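Local coordinates for membrane lipoprotein TpN32 (Treponema pallidum, PDB 1XS5), which binds L-methionine in the manner of a periplasmic binding protein and probably serves as the substrate-binding lipoprotein of a methionine uptake system, at residues K1-G6 against Q28-R33; A123-M128 against N144-V149. All coordinates share one frame; numbering follows the deposited sequence.

In the fold
Interactions 1 and 2 lie on opposite sides of the chain's centre, about 50 Å apart between centres, and do not touch. Interaction 1 is inside the six-stranded mixed sheet, where it pairs the border strand 30-36 with strand 3-9. Interaction 2 lies between loops at the edge of the five-stranded sheet, joining the turn after helix 110-122 to the loop that leads into strand 149-153. Both are partly buried. In interaction 1 the strands, joined by regular backbone bonds, present a buried apolar face (Val5, Ile30, Leu32) and a more exposed polar one (Thr4, Glu31, Arg33). Interaction 2 rests on a backbone bond and on a phenylalanine ring, an arginine chain and a valine.

Interaction 1: K1-G6 against Q28-R33; sequences KDETVG and QHIELR
Strands 3-9 and 30-36 run parallel, Thr4 beside Glu31, Val5 beside Leu32 and Gly6 beside Arg33, with the axes of their short segments 4.7 Å apart and twisted by 31°; they are the two strands of a right-handed beta-alpha-beta crossover whose helix is 14-26. Backbone bonds zip them together: Glu31 N to Glu3 O, Val5 N to Glu31 O, and Arg33 N to Val5 O, the last 2.9 Å long and nearly straight at the hydrogen (171°). On the buried face Val5 CG2 reaches Leu32 CD1 (3.7 Å) and Ile30 CG2; helix 14-26 covers Ile30 and Leu32, and Arg211 of helix 210-219 touches Val5 and Ile30 and pairs with Glu3 OE1 in a salt bridge. The other face is polar. There Thr4 OG1 donates to the anti lone pair of Glu31 OE1 at 2.6 Å; Glu31 reaches it with an extended chain, CG anti to the backbone N (chi1 -179°). Thr4 CG2 packs crosswise on Arg33 CB at 3.6 Å. At the N-terminal end of the pair, His29, the positive-phi residue of the Schellman motif ending helix 14-26, donates from ND1 a bent hydrogen bond of 3.0 Å to Asp2 OD1, arriving on the syn side but out of the carboxylate plane, while Asp2 OD2 forms a salt bridge with Lys26. A water accepts from Glu3 N and donates to both Glu3 OE2 (2.9 Å) and His29 O (2.8 Å).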
# COMPACT_ATOMS: atom_id res chain seq x y z
N LYS A 1 -5.32 -8.28 32.95
CA LYS A 1 -3.91 -8.22 33.44
C LYS A 1 -2.86 -8.09 32.32
O LYS A 1 -1.83 -7.45 32.51
CB LYS A 1 -3.59 -9.45 34.31
CG LYS A 1 -4.57 -9.66 35.47
CD LYS A 1 -4.06 -10.71 36.45
CE LYS A 1 -5.06 -10.98 37.56
NZ LYS A 1 -4.48 -11.83 38.65
N ASP A 2 -3.10 -8.69 31.15
CA ASP A 2 -2.11 -8.59 30.06
C ASP A 2 -1.87 -7.13 29.64
O ASP A 2 -2.82 -6.34 29.55
CB ASP A 2 -2.55 -9.39 28.83
CG ASP A 2 -2.76 -10.88 29.12
OD1 ASP A 2 -2.07 -11.43 30.01
OD2 ASP A 2 -3.61 -11.49 28.43
N GLU A 3 -0.62 -6.75 29.42
CA GLU A 3 -0.35 -5.38 29.00
C GLU A 3 -0.91 -5.24 27.61
O GLU A 3 -0.95 -6.22 26.85
CB GLU A 3 1.14 -5.10 28.92
CG GLU A 3 2.02 -6.12 29.55
CD GLU A 3 3.12 -6.56 28.61
OE1 GLU A 3 3.81 -5.67 28.04
OE2 GLU A 3 3.30 -7.79 28.43
N THR A 4 -1.31 -4.03 27.25
CA THR A 4 -1.88 -3.78 25.92
C THR A 4 -0.96 -2.90 25.07
O THR A 4 -0.35 -1.99 25.59
CB THR A 4 -3.27 -3.05 26.04
OG1 THR A 4 -4.18 -3.88 26.78
CG2 THR A 4 -3.85 -2.78 24.66
N VAL A 5 -0.86 -3.19 23.76
CA VAL A 5 -0.11 -2.33 22.84
C VAL A 5 -1.05 -2.06 21.65
O VAL A 5 -1.72 -2.96 21.16
CB VAL A 5 1.20 -2.98 22.36
CG1 VAL A 5 2.09 -3.24 23.58
CG2 VAL A 5 0.93 -4.27 21.63
N GLY A 6 -1.11 -0.81 21.20
CA GLY A 6 -1.99 -0.47 20.09
C GLY A 6 -1.26 -0.53 18.76
O GLY A 6 -0.10 -0.15 18.69
N GLN A 28 1.77 -14.94 24.58
CA GLN A 28 2.87 -14.42 25.36
C GLN A 28 2.30 -13.38 26.29
O GLN A 28 3.04 -12.54 26.83
CB GLN A 28 3.94 -13.75 24.48
CG GLN A 28 4.53 -14.60 23.39
CD GLN A 28 5.44 -13.77 22.47
OE1 GLN A 28 5.39 -13.90 21.24
NE2 GLN A 28 6.25 -12.91 23.07
N HIS A 29 0.99 -13.42 26.46
CA HIS A 29 0.31 -12.49 27.33
C HIS A 29 0.43 -11.05 26.86
O HIS A 29 0.65 -10.15 27.65
CB HIS A 29 0.84 -12.62 28.76
CG HIS A 29 0.45 -13.90 29.42
ND1 HIS A 29 -0.86 -14.19 29.76
CD2 HIS A 29 1.18 -14.99 29.76
CE1 HIS A 29 -0.92 -15.41 30.27
NE2 HIS A 29 0.30 -15.91 30.28
N ILE A 30 0.30 -10.85 25.55
CA ILE A 30 0.35 -9.49 25.00
C ILE A 30 -1.02 -9.31 24.39
O ILE A 30 -1.51 -10.17 23.63
CB ILE A 30 1.43 -9.34 23.89
CG1 ILE A 30 2.83 -9.43 24.49
CG2 ILE A 30 1.30 -7.95 23.20
CD1 ILE A 30 3.93 -9.71 23.47
N GLU A 31 -1.68 -8.23 24.76
CA GLU A 31 -2.98 -7.96 24.22
C GLU A 31 -2.81 -6.90 23.16
O GLU A 31 -2.51 -5.75 23.45
CB GLU A 31 -3.95 -7.46 25.27
CG GLU A 31 -5.31 -7.23 24.64
CD GLU A 31 -6.29 -6.67 25.63
OE1 GLU A 31 -5.93 -5.68 26.32
OE2 GLU A 31 -7.42 -7.22 25.72
N LEU A 32 -2.98 -7.32 21.91
CA LEU A 32 -2.81 -6.45 20.78
C LEU A 32 -4.15 -5.76 20.55
O LEU A 32 -5.17 -6.43 20.32
CB LEU A 32 -2.41 -7.29 19.55
CG LEU A 32 -1.97 -6.54 18.28
CD1 LEU A 32 -0.86 -5.56 18.63
CD2 LEU A 32 -1.49 -7.54 17.21
N ARG A 33 -4.16 -4.44 20.67
CA ARG A 33 -5.38 -3.66 20.44
C ARG A 33 -5.27 -3.12 19.00
O ARG A 33 -4.32 -2.39 18.69
CB ARG A 33 -5.42 -2.50 21.46
CG ARG A 33 -6.62 -1.58 21.31
CD ARG A 33 -6.65 -0.66 22.56
NE ARG A 33 -5.52 0.28 22.56
CZ ARG A 33 -5.50 1.42 21.90
NH1 ARG A 33 -6.54 1.79 21.17
NH2 ARG A 33 -4.41 2.20 21.97
O HOH W 1 1.34 -9.03 30.14

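Interaction 2: A123-M128 against N144-V149; sequences AGFIRM and NVRNVV
Phe125 and Arg146 come within 5.0 Å at their CA atoms where two irregular turns meet, and the backbone bond from Arg146 N to Phe125 O (3.2 Å) ties the turns together. Just before it, Gly124 closes helix 110-122 with a Schellman motif at positive phi; its carbonyl O is approached by Val145 CG1, the Gly124 O to Val145 CG1 distance being 3.3 Å.

The Phe125 ring carries most of the side-chain contact. With CG beside the backbone N (chi1 -73°), the ring swings back to the loop although its CB points away from it. Arg146 runs alongside CD1 and CE1 of the ring: its CG lies 3.4 Å from Phe125 CD1, and bends at chi2 and chi3 bring NH1 to 3.4 Å from Phe125 CE1, with ring and guanidinium planes steeply inclined at 60°. Arg146 NH2 donates to Val95 O. This course of the arginine belongs to one of two modelled conformers and is to that extent doubtful. Val148 CG2 also meets the ring, at 3.7 Å from Phe125 CD1. Asn144 braces this loop from within: its OD1 accepts from Val148 N (2.8 Å), and its ND2 donates to Val148 O on a lone pair, so one amide holds both polar backbone atoms of the valine.

Phe125 and Ile126 pack on Leu120 of helix 110-122, Arg127 pairs with strand 141-143 in a small antiparallel ribbon, and Val148 rests on Ile104 of strand 103-107, beside which strand 149-153 begins.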
# COMPACT_ATOMS: atom_id res chain seq x y z
N ALA A 123 4.14 0.20 -19.05
CA ALA A 123 3.14 -0.26 -20.02
C ALA A 123 3.16 0.55 -21.34
O ALA A 123 2.35 0.31 -22.23
CB ALA A 123 1.71 -0.20 -19.39
N GLY A 124 4.08 1.51 -21.44
CA GLY A 124 4.23 2.28 -22.67
C GLY A 124 3.37 3.52 -22.86
O GLY A 124 3.40 4.10 -23.93
N PHE A 125 2.66 3.97 -21.82
CA PHE A 125 1.79 5.15 -21.98
C PHE A 125 2.51 6.49 -21.92
O PHE A 125 2.09 7.46 -22.56
CB PHE A 125 0.73 5.20 -20.87
CG PHE A 125 -0.37 4.19 -21.01
CD1 PHE A 125 -1.47 4.43 -21.83
CD2 PHE A 125 -0.35 3.01 -20.29
CE1 PHE A 125 -2.51 3.52 -21.93
CE2 PHE A 125 -1.41 2.09 -20.39
CZ PHE A 125 -2.48 2.36 -21.21
N ILE A 126 3.55 6.57 -21.12
CA ILE A 126 4.25 7.81 -20.90
C ILE A 126 5.71 7.57 -20.61
O ILE A 126 6.13 6.44 -20.42
CB ILE A 126 3.68 8.55 -19.61
CG1 ILE A 126 3.87 7.65 -18.37
CG2 ILE A 126 2.22 8.87 -19.77
CD1 ILE A 126 3.48 8.28 -17.01
N ARG A 127 6.47 8.67 -20.58
CA ARG A 127 7.88 8.65 -20.22
C ARG A 127 8.11 9.70 -19.15
O ARG A 127 7.72 10.87 -19.31
CB ARG A 127 8.79 8.97 -21.40
CG ARG A 127 10.25 8.95 -20.98
CD ARG A 127 11.13 9.57 -22.07
NE ARG A 127 12.53 9.41 -21.72
CZ ARG A 127 13.42 8.84 -22.52
NH1 ARG A 127 13.03 8.41 -23.72
NH2 ARG A 127 14.68 8.68 -22.12
N MET A 128 8.73 9.28 -18.07
CA MET A 128 9.04 10.17 -16.96
C MET A 128 10.42 10.84 -17.14
O MET A 128 11.33 10.22 -17.70
CB MET A 128 9.08 9.37 -15.67
CG MET A 128 7.75 8.69 -15.33
SD MET A 128 6.47 9.93 -15.07
CE MET A 128 7.06 10.78 -13.60
N ASN A 144 4.02 12.06 -23.43
CA ASN A 144 2.73 11.37 -23.33
C ASN A 144 2.45 10.61 -24.62
O ASN A 144 1.77 11.09 -25.50
CB ASN A 144 1.63 12.38 -23.06
CG ASN A 144 0.45 11.78 -22.34
OD1 ASN A 144 -0.11 10.79 -22.78
ND2 ASN A 144 0.06 12.39 -21.22
N VAL A 145 2.97 9.38 -24.69
CA VAL A 145 2.90 8.50 -25.86
C VAL A 145 1.52 8.04 -26.35
O VAL A 145 1.25 8.04 -27.57
CB VAL A 145 3.80 7.23 -25.57
CG1 VAL A 145 3.55 6.09 -26.55
CG2 VAL A 145 5.26 7.64 -25.68
N ARG A 146 0.65 7.66 -25.42
CA ARG A 146 -0.69 7.20 -25.79
C ARG A 146 -1.74 8.32 -25.71
O ARG A 146 -2.93 8.05 -25.89
CB ARG A 146 -1.13 6.04 -24.89
CG ARG A 146 -0.31 4.76 -25.02
CD ARG A 146 -0.47 4.11 -26.38
NE ARG A 146 -0.79 2.69 -26.23
CZ ARG A 146 -1.92 2.25 -25.70
NH1 ARG A 146 -2.84 3.11 -25.29
NH2 ARG A 146 -2.13 0.95 -25.56
N ASN A 147 -1.29 9.55 -25.45
CA ASN A 147 -2.20 10.71 -25.33
C ASN A 147 -3.28 10.47 -24.28
O ASN A 147 -4.46 10.42 -24.60
CB ASN A 147 -2.85 10.96 -26.66
CG ASN A 147 -1.84 11.31 -27.73
OD1 ASN A 147 -1.11 12.30 -27.60
ND2 ASN A 147 -1.77 10.50 -28.79
N VAL A 148 -2.86 10.32 -23.02
CA VAL A 148 -3.75 10.03 -21.88
C VAL A 148 -3.90 11.20 -20.91
O VAL A 148 -2.98 11.99 -20.70
CB VAL A 148 -3.19 8.80 -21.10
CG1 VAL A 148 -3.73 8.79 -19.64
CG2 VAL A 148 -3.58 7.51 -21.82
N VAL A 149 -5.07 11.30 -20.28
CA VAL A 149 -5.32 12.36 -19.31
C VAL A 149 -5.15 11.67 -17.95
O VAL A 149 -5.88 10.72 -17.68
CB VAL A 149 -6.81 12.89 -19.40
CG1 VAL A 149 -7.10 13.83 -18.28
CG2 VAL A 149 -7.08 13.50 -20.74